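Local coordinates for protein PKS (Streptomyces albus, PDB 4OQJ) that probably condenses carrier-protein-bound acyl chains as a decarboxylative ketosynthase domain on the assembly line that makes the antibiotic oxazolomycin, at residues Y325-G330 with G363-N368; V281-A286 with H444-E449; L118-Y123 with R691-T696; A215-A220 with V263-L268; T191-S196 with F436-T441. All blocks are in the same frame, centred on the assembly; numbering follows the deposited sequence.

Contact 1 of 5, residues Y325-G330 with G363-N368; sequences YVEAHG and GSVKTN
Lys366 reaches back from its helix to the peptide of His329. Its CB lies 3.6 Å from Gly330 O, CG passes between that oxygen and His329 O, and CD closes to 3.2 Å from His329 O. CE then stands over one face of the His329 ring. A bend at the last torsion (chi4 57°) turns NZ onto a lone pair of His329 O, in the carbonyl plane, at 2.7 Å. NZ also donates to a water that lies in the plane of the imidazole, 2.9 Å from His329 ND1, so lysine and histidine are joined twice, once through solvent. Ser364 OG serves both sides: it gives its proton to Gly330 O (2.9 Å) and accepts from Lys366 N, capping the turn that leads into the helix. Glu327 takes the N-H of Val365 on the syn lone pair of OE2 (2.8 Å, 170° at the hydrogen), while its OE1 accepts from Tyr325 OH and pairs with Lys383. In the backbone, Glu327 and Gly363 form a parallel bridge, with Ala328 N bonded to Gly363 O at 2.9 Å. Strand 325-327 lies in the sheet between strands 430-436 and 360-363. Helix 376-390 packs on Tyr325, Glu327 and Val365, and helix 38-46 covers Val365 as well.

Contact 2 of 5, residues V281-A286 with H444-E449; sequences VIKGTA and HVIVEE
His444 opens the pairing with two backbone bonds to Ala286, its N giving to Ala286 O and its O taking Ala286 N at 3.0 Å. Its imidazole stays on the Ala286 face, against helix 302-316, and ND1 is bonded to Ser434. Val445 turns to the other face. There its CG2 lies side by side with Thr285 CG2 (3.8 Å), while CG1, placed anti to the backbone N (chi1 173°), reaches Ile282 CG2 at 4.0 Å; the hydroxyl of Thr285 goes to His201. Ile446 meets the irregular point of the partner strand. Its N points straight at Gly284 O (2.9 Å, 180° at the hydrogen) and its O takes Lys283 N at 2.8 Å, so one residue is answered by two: a beta bulge. Gly284 N is left buried there without a partner in the model. Val447 packs CG1 against Val281 O and turns toward helix 376-390. Glu448 restores the regular pairing through two bonds to Val281, the shorter from its own N to Val281 O (2.7 Å). Its CB supports CG and CD of Lys283, whose chain bends at its second and third torsions to lie across the glutamate. The salt bridge between Lys283 NZ and Glu448 OE1 is long, 3.9 Å; Lys283 NZ also pairs with Asp22 and Glu448 OE1 with Arg430. Central helices on the Val445 face and an outer helix on the His444 face are the layering of the thiolase fold, in which this antiparallel pair lies within the sheet.

Contact 3 of 5, residues L118-Y123 with R691-T696; sequences LERAGY and RVPLPT
Gly122 and Arg691 face each other with CA atoms 5.3 Å apart, and Arg120 and Pro693 come to 4.8 Å, so the loop 691-696 runs past the C-terminal end of helix 105-121. That end is a Schellman motif: Tyr123 N returns to Leu118 O, Gly122 N makes a weak bond to Glu119 O, and Gly122 takes the positive phi (97°). Gly122 O accepts Arg691 NE at 2.7 Å; the donor stands above the carbonyl plane, although the oxygen lies near the plane of the guanidinium. The same guanidinium is laid flat on the Tyr123 ring, planes 5° apart and centres 3.9 Å, with NE over the ring centre and CD making a CH-pi contact. Tyr123 OH is bonded to Asp276 and Lys266. Thr696 CG2 sits over one face of the Arg120 guanidinium (3.7 Å from NH1), while a water bridges NH1 to Thr696 OG1; NH2 goes to Leu28 O. Glu119 OE1 lies against Thr696 CB and accepts from Tyr697 N. Between these segments one direct hydrogen bond is joined by a stacked guanidinium, a methyl over a second one and bridging waters. Asp276, which bonds Tyr123 OH and touches Arg691, probably favours the positive charge over the ring.

Contact 4 of 5, residues A215-A220 with V263-L268; sequences ALAGAA and VVLKRL
Ala215 pairs with Leu265 through two backbone bonds, the shorter from Leu265 N to Ala215 O at 2.8 Å. The leucine side chain starts beside that carbonyl, its CB 3.7 Å from Ala215 O. Two residues on, Ala217 repeats the pattern with Val263: Ala217 N gives to Val263 O, and Val263 N returns to Ala217 O at 2.9 Å. Val263 fits its methyl CG2 between its own backbone N and carbonyl carbon, which sets it 3.6 Å from Ala217 O and close to Ala217 CB. The small Ala217 methyl is therefore approached from two directions, by this valine and, more loosely, by CD1 of Leu265. All four residues project from the same face of the sheet, onto which helix 195-209 packs: Ala217 touches Val200, and Leu265 reaches Ala203 and Leu207. Such a helix, with the sheet on one side and further strands beyond it, is the buried middle layer of the thiolase fold, and strands 214-221 and 259-267 are antiparallel neighbours in that sheet. Between the two hydrogen-bonded pairs, Leu216 and Val264 make the non-hydrogen-bonded one. Their side chains lie side by side on the reverse face, Leu216 CG 4.1 Å from Val264 CG2, and helix 105-121 covers both, with Ala114 and Leu118 against the leucine and Ala117 against the valine. In the backbone of this pair, Leu216 CA lies 3.3 Å from Val263 O, a CA-H...O contact. The pairing continues past Val263, where Ala219 bonds through its backbone to Gly261 of the same strand.

Contact 5 of 5, residues T191-S196 with F436-T441; sequences TACSTS and FGIGGT
Ser194 OG sits among three oxygens that knit the two segments together. It accepts from Thr191 OG1 at 2.9 Å; Thr441 O lies 2.8 Å from Ser194 OG and Thr191 O 3.1 Å from it, both within reach of its proton. Placing OG between the backbone N and the carbonyl carbon (chi1 56°) brings it to this spot, and Thr441 CG2 fills in beside it, 4.0 Å from Thr191 CB. A water also joins the two segments: it accepts from Thr441 N and lies within hydrogen-bonding distance of both Thr191 O and Ile438 O. Cys193 faces the turn itself. Its SG receives the N-H of Ile438 in a long but straight bond (3.5 Å, 166° at the hydrogen), while CB rests against Gly437 CA. A type II turn from Gly437 to Gly440 presents that N-H. Asp170 of the second subunit accepts from Ala192 N, and Ser186 O of that chain takes Thr441 OG1. A glycerol, probably from the crystallisation liquor, lies close to Cys193 and bonds Phe436 O, consistent with a pocket there. The sequence TACSTS at the start of a helix, facing a GIGGT turn, is the signature of a ketosynthase active site; as in relatives, Cys193 is probably the nucleophile, its N and Ile438 N forming the oxyanion hole, and His329 and His371, which it touches, probably complete the Cys-His-His site.

Contacts 1 and 5 meet at the probable active site: His329 NE2 lies 3.1 Å from Phe436 O and His329 CE1 4.1 Å from Cys193 CB, with glycerol against both the histidine and the cysteine. Contacts 2 and 4 belong to the same sheet and touch where Ile282 CD1 packs 3.8 Å from Leu265 CD2. Contact 5 adjoins both of them: strand 441-448 runs from its turn into contact 2, and Ser196 OG is 3.5 Å from Ala219 CB of contact 4. Contact 3 packs against contact 4, Leu118 CD2 reaching Leu216 CD1 at 3.8 Å and Tyr123 OH lying 2.9 Å from Lys266 NZ; its centre is about 30 Å from that of contact 5.

Contact 1 of 5, residues Y325-G330 with G363-N368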
# COMPACT_ATOMS: atom_id res chain seq x y z
N TYR A 325 15.07 -24.36 0.73
CA TYR A 325 13.82 -24.47 1.49
C TYR A 325 12.75 -23.53 0.90
O TYR A 325 13.03 -22.38 0.57
CB TYR A 325 14.03 -24.13 2.99
CG TYR A 325 12.72 -24.23 3.74
CD1 TYR A 325 12.17 -25.47 4.01
CD2 TYR A 325 12.02 -23.09 4.11
CE1 TYR A 325 10.95 -25.58 4.63
CE2 TYR A 325 10.79 -23.20 4.75
CZ TYR A 325 10.27 -24.45 5.00
OH TYR A 325 9.04 -24.59 5.61
N VAL A 326 11.52 -24.02 0.77
CA VAL A 326 10.39 -23.14 0.46
C VAL A 326 9.32 -23.25 1.54
O VAL A 326 8.88 -24.35 1.89
CB VAL A 326 9.74 -23.45 -0.92
CG1 VAL A 326 8.42 -22.70 -1.09
CG2 VAL A 326 10.69 -23.10 -2.05
N GLU A 327 8.92 -22.10 2.06
CA GLU A 327 7.80 -22.00 2.96
C GLU A 327 6.58 -21.74 2.10
O GLU A 327 6.38 -20.63 1.60
CB GLU A 327 8.02 -20.90 4.01
CG GLU A 327 6.80 -20.55 4.89
CD GLU A 327 6.38 -21.68 5.85
OE1 GLU A 327 7.14 -22.65 6.05
OE2 GLU A 327 5.27 -21.58 6.42
N ALA A 328 5.79 -22.79 1.92
CA ALA A 328 4.58 -22.77 1.11
C ALA A 328 3.47 -21.98 1.78
O ALA A 328 3.44 -21.83 3.00
CB ALA A 328 4.12 -24.17 0.86
N HIS A 329 2.55 -21.48 0.96
CA HIS A 329 1.31 -20.93 1.48
C HIS A 329 0.61 -22.03 2.28
O HIS A 329 0.17 -21.83 3.42
CB HIS A 329 0.45 -20.42 0.32
CG HIS A 329 -0.82 -19.79 0.75
ND1 HIS A 329 -0.88 -18.72 1.61
CD2 HIS A 329 -2.11 -20.09 0.43
CE1 HIS A 329 -2.14 -18.38 1.81
NE2 HIS A 329 -2.90 -19.20 1.11
N GLY A 330 0.52 -23.21 1.67
CA GLY A 330 0.38 -24.46 2.41
C GLY A 330 -0.86 -24.63 3.27
O GLY A 330 -0.76 -24.93 4.46
N GLY A 363 7.67 -26.86 3.34
CA GLY A 363 6.94 -26.94 4.59
C GLY A 363 5.87 -25.88 4.71
O GLY A 363 5.80 -24.98 3.88
N SER A 364 5.05 -26.00 5.75
CA SER A 364 4.03 -24.98 6.03
C SER A 364 3.82 -24.77 7.53
O SER A 364 3.45 -25.71 8.25
CB SER A 364 2.70 -25.37 5.40
OG SER A 364 1.72 -24.40 5.78
N VAL A 365 4.03 -23.54 7.99
CA VAL A 365 3.79 -23.19 9.39
C VAL A 365 2.29 -23.25 9.72
O VAL A 365 1.90 -23.26 10.89
CB VAL A 365 4.34 -21.80 9.74
CG1 VAL A 365 3.47 -20.67 9.14
CG2 VAL A 365 4.49 -21.65 11.24
N LYS A 366 1.44 -23.28 8.71
CA LYS A 366 0.02 -23.45 8.98
C LYS A 366 -0.23 -24.80 9.67
O LYS A 366 -1.24 -24.96 10.35
CB LYS A 366 -0.80 -23.32 7.70
CG LYS A 366 -0.77 -21.88 7.14
CD LYS A 366 -1.74 -21.69 6.00
CE LYS A 366 -1.73 -20.24 5.52
NZ LYS A 366 -0.36 -19.83 5.09
N THR A 367 0.70 -25.75 9.54
CA THR A 367 0.55 -27.06 10.21
C THR A 367 0.83 -26.95 11.71
O THR A 367 0.36 -27.79 12.49
CB THR A 367 1.48 -28.15 9.61
OG1 THR A 367 2.85 -27.85 9.91
CG2 THR A 367 1.29 -28.27 8.10
N ASN A 368 1.58 -25.92 12.11
CA ASN A 368 1.82 -25.66 13.53
C ASN A 368 0.70 -24.82 14.14
O ASN A 368 0.10 -25.19 15.14
CB ASN A 368 3.16 -24.91 13.76
CG ASN A 368 4.36 -25.64 13.20
OD1 ASN A 368 4.69 -25.53 12.01
ND2 ASN A 368 5.06 -26.35 14.07
O HOH W 1 0.58 -17.24 3.67

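Contact 2 of 5, residues V281-A286 with H444-E449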
# COMPACT_ATOMS: atom_id res chain seq x y z
N VAL A 281 18.58 -11.82 5.34
CA VAL A 281 18.63 -10.85 4.24
C VAL A 281 17.53 -11.16 3.22
O VAL A 281 17.40 -12.27 2.74
CB VAL A 281 20.00 -10.86 3.54
CG1 VAL A 281 20.04 -9.85 2.41
CG2 VAL A 281 21.12 -10.60 4.55
N ILE A 282 16.72 -10.16 2.92
CA ILE A 282 15.73 -10.24 1.85
C ILE A 282 16.43 -9.84 0.56
O ILE A 282 16.95 -8.73 0.43
CB ILE A 282 14.53 -9.35 2.14
CG1 ILE A 282 13.80 -9.88 3.38
CG2 ILE A 282 13.57 -9.30 0.95
CD1 ILE A 282 12.74 -8.95 3.91
N LYS A 283 16.50 -10.80 -0.36
CA LYS A 283 17.22 -10.64 -1.62
C LYS A 283 16.31 -10.05 -2.68
O LYS A 283 16.76 -9.38 -3.61
CB LYS A 283 17.76 -11.99 -2.10
CG LYS A 283 18.60 -12.74 -1.08
CD LYS A 283 20.00 -12.16 -0.96
CE LYS A 283 20.85 -12.44 -2.19
NZ LYS A 283 22.17 -11.74 -2.10
N GLY A 284 15.01 -10.32 -2.54
CA GLY A 284 14.05 -9.86 -3.52
C GLY A 284 12.63 -10.24 -3.16
O GLY A 284 12.40 -11.15 -2.34
N THR A 285 11.68 -9.54 -3.76
CA THR A 285 10.26 -9.77 -3.51
C THR A 285 9.50 -9.52 -4.80
O THR A 285 9.96 -8.77 -5.65
CB THR A 285 9.69 -8.84 -2.42
OG1 THR A 285 9.69 -7.49 -2.91
CG2 THR A 285 10.51 -8.91 -1.13
N ALA A 286 8.33 -10.14 -4.93
CA ALA A 286 7.48 -9.90 -6.08
C ALA A 286 6.03 -10.03 -5.66
O ALA A 286 5.70 -10.79 -4.75
CB ALA A 286 7.80 -10.87 -7.21
N HIS A 444 5.78 -13.46 -3.18
CA HIS A 444 6.86 -14.40 -2.88
C HIS A 444 8.10 -13.59 -2.53
O HIS A 444 8.41 -12.60 -3.18
CB HIS A 444 7.13 -15.33 -4.06
CG HIS A 444 8.06 -16.48 -3.75
ND1 HIS A 444 7.63 -17.65 -3.16
CD2 HIS A 444 9.38 -16.63 -3.98
CE1 HIS A 444 8.66 -18.48 -3.06
NE2 HIS A 444 9.73 -17.89 -3.55
N VAL A 445 8.78 -14.01 -1.47
CA VAL A 445 9.94 -13.31 -0.92
C VAL A 445 11.13 -14.27 -0.86
O VAL A 445 10.99 -15.44 -0.44
CB VAL A 445 9.61 -12.76 0.47
CG1 VAL A 445 10.84 -12.17 1.16
CG2 VAL A 445 8.51 -11.74 0.36
N ILE A 446 12.30 -13.80 -1.29
CA ILE A 446 13.52 -14.59 -1.25
C ILE A 446 14.34 -14.12 -0.07
O ILE A 446 14.65 -12.92 0.04
CB ILE A 446 14.36 -14.46 -2.53
CG1 ILE A 446 13.53 -14.85 -3.78
CG2 ILE A 446 15.65 -15.30 -2.42
CD1 ILE A 446 12.98 -16.25 -3.77
N VAL A 447 14.69 -15.05 0.79
CA VAL A 447 15.41 -14.75 2.03
C VAL A 447 16.70 -15.56 2.09
O VAL A 447 16.69 -16.75 1.75
CB VAL A 447 14.56 -15.06 3.29
CG1 VAL A 447 15.22 -14.50 4.52
CG2 VAL A 447 13.15 -14.49 3.17
N GLU A 448 17.78 -14.92 2.52
CA GLU A 448 19.08 -15.56 2.67
C GLU A 448 19.58 -15.47 4.12
O GLU A 448 19.22 -14.56 4.89
CB GLU A 448 20.09 -14.92 1.72
CG GLU A 448 21.45 -15.59 1.65
CD GLU A 448 22.33 -15.01 0.55
OE1 GLU A 448 22.11 -15.34 -0.64
OE2 GLU A 448 23.24 -14.22 0.87
N GLU A 449 20.40 -16.44 4.52
CA GLU A 449 20.95 -16.42 5.85
C GLU A 449 21.82 -15.18 6.00
O GLU A 449 22.34 -14.65 5.01
CB GLU A 449 21.74 -17.70 6.13
CG GLU A 449 22.99 -17.86 5.27
CD GLU A 449 23.80 -19.07 5.70
OE1 GLU A 449 24.15 -19.14 6.89
OE2 GLU A 449 24.08 -19.95 4.85

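Contact 3 of 5, residues L118-Y123 with R691-T696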
# COMPACT_ATOMS: atom_id res chain seq x y z
N LEU A 118 10.84 -3.00 17.27
CA LEU A 118 11.83 -1.91 17.30
C LEU A 118 12.76 -2.08 18.50
O LEU A 118 13.97 -1.88 18.38
CB LEU A 118 11.13 -0.56 17.35
CG LEU A 118 10.54 -0.14 15.99
CD1 LEU A 118 9.46 0.89 16.16
CD2 LEU A 118 11.66 0.38 15.12
N GLU A 119 12.22 -2.47 19.64
CA GLU A 119 13.05 -2.83 20.78
C GLU A 119 14.06 -3.92 20.45
O GLU A 119 15.22 -3.81 20.81
CB GLU A 119 12.18 -3.28 21.94
CG GLU A 119 11.70 -2.17 22.83
CD GLU A 119 11.05 -2.72 24.08
OE1 GLU A 119 10.25 -3.68 23.95
OE2 GLU A 119 11.35 -2.21 25.19
N ARG A 120 13.63 -4.99 19.79
CA ARG A 120 14.56 -6.06 19.48
C ARG A 120 15.60 -5.59 18.48
O ARG A 120 16.76 -6.00 18.56
CB ARG A 120 13.81 -7.29 18.95
CG ARG A 120 14.69 -8.45 18.58
CD ARG A 120 13.91 -9.75 18.55
NE ARG A 120 13.47 -10.18 19.88
CZ ARG A 120 12.24 -10.00 20.38
NH1 ARG A 120 11.96 -10.44 21.61
NH2 ARG A 120 11.29 -9.40 19.68
N ALA A 121 15.21 -4.70 17.57
CA ALA A 121 16.15 -4.11 16.62
C ALA A 121 17.16 -3.20 17.31
O ALA A 121 18.29 -3.05 16.84
CB ALA A 121 15.41 -3.33 15.55
N GLY A 122 16.76 -2.60 18.43
CA GLY A 122 17.63 -1.74 19.20
C GLY A 122 17.45 -0.25 18.91
O GLY A 122 18.33 0.53 19.23
N TYR A 123 16.31 0.13 18.33
CA TYR A 123 16.05 1.53 17.98
C TYR A 123 14.85 2.12 18.72
O TYR A 123 13.76 1.56 18.71
CB TYR A 123 15.84 1.68 16.46
CG TYR A 123 17.14 1.57 15.70
CD1 TYR A 123 17.63 0.33 15.27
CD2 TYR A 123 17.91 2.70 15.46
CE1 TYR A 123 18.83 0.23 14.60
CE2 TYR A 123 19.12 2.61 14.81
CZ TYR A 123 19.57 1.38 14.38
OH TYR A 123 20.78 1.32 13.73
N ARG A 691 24.00 -3.10 18.19
CA ARG A 691 22.67 -3.37 18.74
C ARG A 691 22.38 -4.87 18.74
O ARG A 691 22.60 -5.55 17.74
CB ARG A 691 21.60 -2.64 17.93
CG ARG A 691 21.58 -1.17 18.22
CD ARG A 691 20.72 -0.44 17.24
NE ARG A 691 20.53 0.94 17.64
CZ ARG A 691 21.41 1.91 17.44
NH1 ARG A 691 22.58 1.66 16.86
NH2 ARG A 691 21.13 3.14 17.83
N VAL A 692 21.88 -5.39 19.86
CA VAL A 692 21.64 -6.84 19.97
C VAL A 692 20.27 -7.10 20.59
O VAL A 692 19.77 -6.28 21.37
CB VAL A 692 22.72 -7.53 20.82
CG1 VAL A 692 24.09 -7.36 20.19
CG2 VAL A 692 22.74 -6.98 22.26
N PRO A 693 19.66 -8.26 20.26
CA PRO A 693 18.37 -8.62 20.86
C PRO A 693 18.42 -8.78 22.37
O PRO A 693 19.22 -9.56 22.87
CB PRO A 693 18.03 -9.96 20.18
CG PRO A 693 18.83 -9.98 18.95
CD PRO A 693 20.10 -9.25 19.26
N LEU A 694 17.58 -8.04 23.09
CA LEU A 694 17.44 -8.19 24.53
C LEU A 694 15.95 -8.30 24.82
O LEU A 694 15.15 -8.07 23.92
CB LEU A 694 18.04 -7.00 25.27
CG LEU A 694 19.54 -6.79 25.07
CD1 LEU A 694 19.95 -5.44 25.62
CD2 LEU A 694 20.33 -7.88 25.76
N PRO A 695 15.57 -8.67 26.05
CA PRO A 695 14.12 -8.84 26.28
C PRO A 695 13.36 -7.54 26.02
O PRO A 695 13.95 -6.47 26.13
CB PRO A 695 14.04 -9.25 27.75
CG PRO A 695 15.37 -9.92 28.02
CD PRO A 695 16.37 -9.14 27.21
N THR A 696 12.09 -7.68 25.67
CA THR A 696 11.25 -6.55 25.28
C THR A 696 10.36 -6.15 26.45
O THR A 696 10.34 -6.83 27.48
CB THR A 696 10.45 -6.89 24.01
OG1 THR A 696 9.75 -8.15 24.17
CG2 THR A 696 11.40 -7.03 22.85
O HOH W 2 17.18 -5.51 21.96
O HOH W 3 9.49 -9.81 21.88
O HOH W 4 14.38 -10.26 22.64

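Contact 4 of 5, residues A215-A220 with V263-L268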
# COMPACT_ATOMS: atom_id res chain seq x y z
N ALA A 215 12.06 0.56 7.93
CA ALA A 215 10.62 0.37 7.76
C ALA A 215 10.13 -0.82 8.55
O ALA A 215 10.80 -1.85 8.61
CB ALA A 215 10.29 0.19 6.28
N LEU A 216 8.97 -0.67 9.19
CA LEU A 216 8.24 -1.82 9.72
C LEU A 216 7.28 -2.37 8.70
O LEU A 216 6.66 -1.62 7.93
CB LEU A 216 7.47 -1.46 10.98
CG LEU A 216 8.26 -1.57 12.28
CD1 LEU A 216 9.06 -0.32 12.50
CD2 LEU A 216 7.34 -1.84 13.43
N ALA A 217 7.13 -3.69 8.70
CA ALA A 217 6.11 -4.36 7.91
C ALA A 217 5.49 -5.42 8.78
O ALA A 217 6.20 -6.17 9.46
CB ALA A 217 6.70 -4.96 6.64
N GLY A 218 4.17 -5.52 8.78
CA GLY A 218 3.52 -6.48 9.64
C GLY A 218 2.02 -6.55 9.46
O GLY A 218 1.46 -5.90 8.60
N ALA A 219 1.37 -7.36 10.29
CA ALA A 219 -0.04 -7.59 10.15
C ALA A 219 -0.57 -8.22 11.42
O ALA A 219 0.19 -8.84 12.16
CB ALA A 219 -0.33 -8.46 8.95
N ALA A 220 -1.86 -8.06 11.67
CA ALA A 220 -2.53 -8.69 12.82
C ALA A 220 -3.85 -9.26 12.36
O ALA A 220 -4.55 -8.62 11.59
CB ALA A 220 -2.77 -7.70 13.93
N VAL A 263 8.27 -7.19 11.20
CA VAL A 263 9.69 -7.15 10.98
C VAL A 263 10.14 -5.72 10.78
O VAL A 263 9.36 -4.87 10.33
CB VAL A 263 10.11 -8.01 9.76
CG1 VAL A 263 9.76 -9.47 10.00
CG2 VAL A 263 9.45 -7.49 8.47
N VAL A 264 11.40 -5.46 11.13
CA VAL A 264 12.03 -4.15 10.94
C VAL A 264 13.10 -4.32 9.85
O VAL A 264 13.96 -5.19 9.97
CB VAL A 264 12.67 -3.65 12.24
CG1 VAL A 264 13.35 -2.29 12.05
CG2 VAL A 264 11.63 -3.58 13.35
N LEU A 265 13.01 -3.50 8.81
CA LEU A 265 13.82 -3.65 7.60
C LEU A 265 14.71 -2.42 7.41
O LEU A 265 14.31 -1.31 7.75
CB LEU A 265 12.92 -3.85 6.38
CG LEU A 265 11.91 -5.00 6.53
CD1 LEU A 265 10.97 -5.06 5.34
CD2 LEU A 265 12.63 -6.33 6.69
N LYS A 266 15.89 -2.65 6.85
CA LYS A 266 16.89 -1.61 6.60
C LYS A 266 17.80 -2.10 5.48
O LYS A 266 18.04 -3.30 5.38
CB LYS A 266 17.70 -1.34 7.87
CG LYS A 266 18.75 -0.23 7.73
CD LYS A 266 19.67 -0.18 8.96
CE LYS A 266 19.58 1.13 9.69
NZ LYS A 266 20.56 1.24 10.83
N ARG A 267 18.31 -1.20 4.65
CA ARG A 267 19.25 -1.64 3.62
C ARG A 267 20.36 -2.41 4.29
O ARG A 267 20.82 -2.02 5.35
CB ARG A 267 19.87 -0.48 2.87
CG ARG A 267 18.95 0.30 1.99
CD ARG A 267 19.79 1.27 1.20
NE ARG A 267 18.98 2.19 0.42
CZ ARG A 267 18.92 2.21 -0.91
NH1 ARG A 267 19.62 1.34 -1.65
NH2 ARG A 267 18.16 3.12 -1.50
N LEU A 268 20.78 -3.50 3.68
CA LEU A 268 21.81 -4.33 4.30
C LEU A 268 23.10 -3.56 4.50
O LEU A 268 23.73 -3.68 5.56
CB LEU A 268 22.09 -5.58 3.47
CG LEU A 268 23.23 -6.46 3.99
CD1 LEU A 268 22.96 -6.91 5.41
CD2 LEU A 268 23.44 -7.68 3.06

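Contact 5 of 5, residues T191-S196 with F436-T441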
# COMPACT_ATOMS: atom_id res chain seq x y z
N THR A 191 -4.51 -7.06 1.38
CA THR A 191 -4.77 -7.94 0.24
C THR A 191 -5.20 -9.31 0.75
O THR A 191 -4.83 -10.35 0.20
CB THR A 191 -3.50 -8.10 -0.65
OG1 THR A 191 -2.44 -8.66 0.12
CG2 THR A 191 -3.05 -6.73 -1.18
N ALA A 192 -5.98 -9.32 1.82
CA ALA A 192 -6.42 -10.56 2.46
C ALA A 192 -5.23 -11.45 2.88
O ALA A 192 -4.30 -10.95 3.51
CB ALA A 192 -7.39 -11.31 1.53
N CYS A 193 -5.25 -12.74 2.56
CA CYS A 193 -4.28 -13.70 3.11
C CYS A 193 -2.83 -13.40 2.77
O CYS A 193 -1.93 -13.89 3.44
CB CYS A 193 -4.59 -15.13 2.62
SG CYS A 193 -6.29 -15.45 2.26
N SER A 194 -2.59 -12.60 1.74
CA SER A 194 -1.23 -12.24 1.35
C SER A 194 -0.74 -10.90 1.90
O SER A 194 0.40 -10.49 1.64
CB SER A 194 -1.12 -12.23 -0.18
OG SER A 194 -2.08 -11.36 -0.74
N THR A 195 -1.60 -10.24 2.68
CA THR A 195 -1.28 -8.92 3.23
C THR A 195 0.13 -8.78 3.80
O THR A 195 0.81 -7.80 3.53
CB THR A 195 -2.28 -8.55 4.36
OG1 THR A 195 -3.59 -8.37 3.80
CG2 THR A 195 -1.85 -7.28 5.09
N SER A 196 0.58 -9.77 4.58
CA SER A 196 1.88 -9.67 5.23
C SER A 196 3.03 -9.47 4.28
O SER A 196 3.89 -8.62 4.52
CB SER A 196 2.18 -10.95 6.04
OG SER A 196 1.41 -11.00 7.22
N PHE A 436 -0.47 -16.43 -0.83
CA PHE A 436 -1.46 -16.20 -1.89
C PHE A 436 -2.83 -15.85 -1.30
O PHE A 436 -3.40 -16.62 -0.54
CB PHE A 436 -1.59 -17.42 -2.78
CG PHE A 436 -0.28 -17.98 -3.23
CD1 PHE A 436 0.69 -17.15 -3.76
CD2 PHE A 436 -0.01 -19.33 -3.11
CE1 PHE A 436 1.91 -17.67 -4.18
CE2 PHE A 436 1.22 -19.85 -3.52
CZ PHE A 436 2.16 -19.02 -4.05
N GLY A 437 -3.34 -14.68 -1.65
CA GLY A 437 -4.59 -14.20 -1.07
C GLY A 437 -5.87 -14.55 -1.81
O GLY A 437 -5.88 -14.72 -3.03
N ILE A 438 -6.97 -14.64 -1.07
CA ILE A 438 -8.29 -14.57 -1.67
C ILE A 438 -8.37 -13.25 -2.44
O ILE A 438 -8.03 -12.21 -1.90
CB ILE A 438 -9.41 -14.64 -0.62
CG1 ILE A 438 -9.38 -15.99 0.08
CG2 ILE A 438 -10.77 -14.42 -1.27
CD1 ILE A 438 -9.62 -17.19 -0.84
N GLY A 439 -8.79 -13.31 -3.69
CA GLY A 439 -8.82 -12.15 -4.56
C GLY A 439 -7.64 -12.14 -5.51
O GLY A 439 -7.56 -11.30 -6.43
N GLY A 440 -6.70 -13.05 -5.27
CA GLY A 440 -5.69 -13.39 -6.25
C GLY A 440 -4.41 -12.58 -6.25
O GLY A 440 -3.63 -12.69 -7.19
N THR A 441 -4.17 -11.78 -5.21
CA THR A 441 -2.88 -11.09 -5.14
C THR A 441 -1.88 -12.03 -4.48
O THR A 441 -2.08 -12.48 -3.35
CB THR A 441 -2.99 -9.75 -4.41
OG1 THR A 441 -3.61 -8.81 -5.29
CG2 THR A 441 -1.60 -9.21 -4.03
O HOH W 5 -5.47 -11.26 -2.49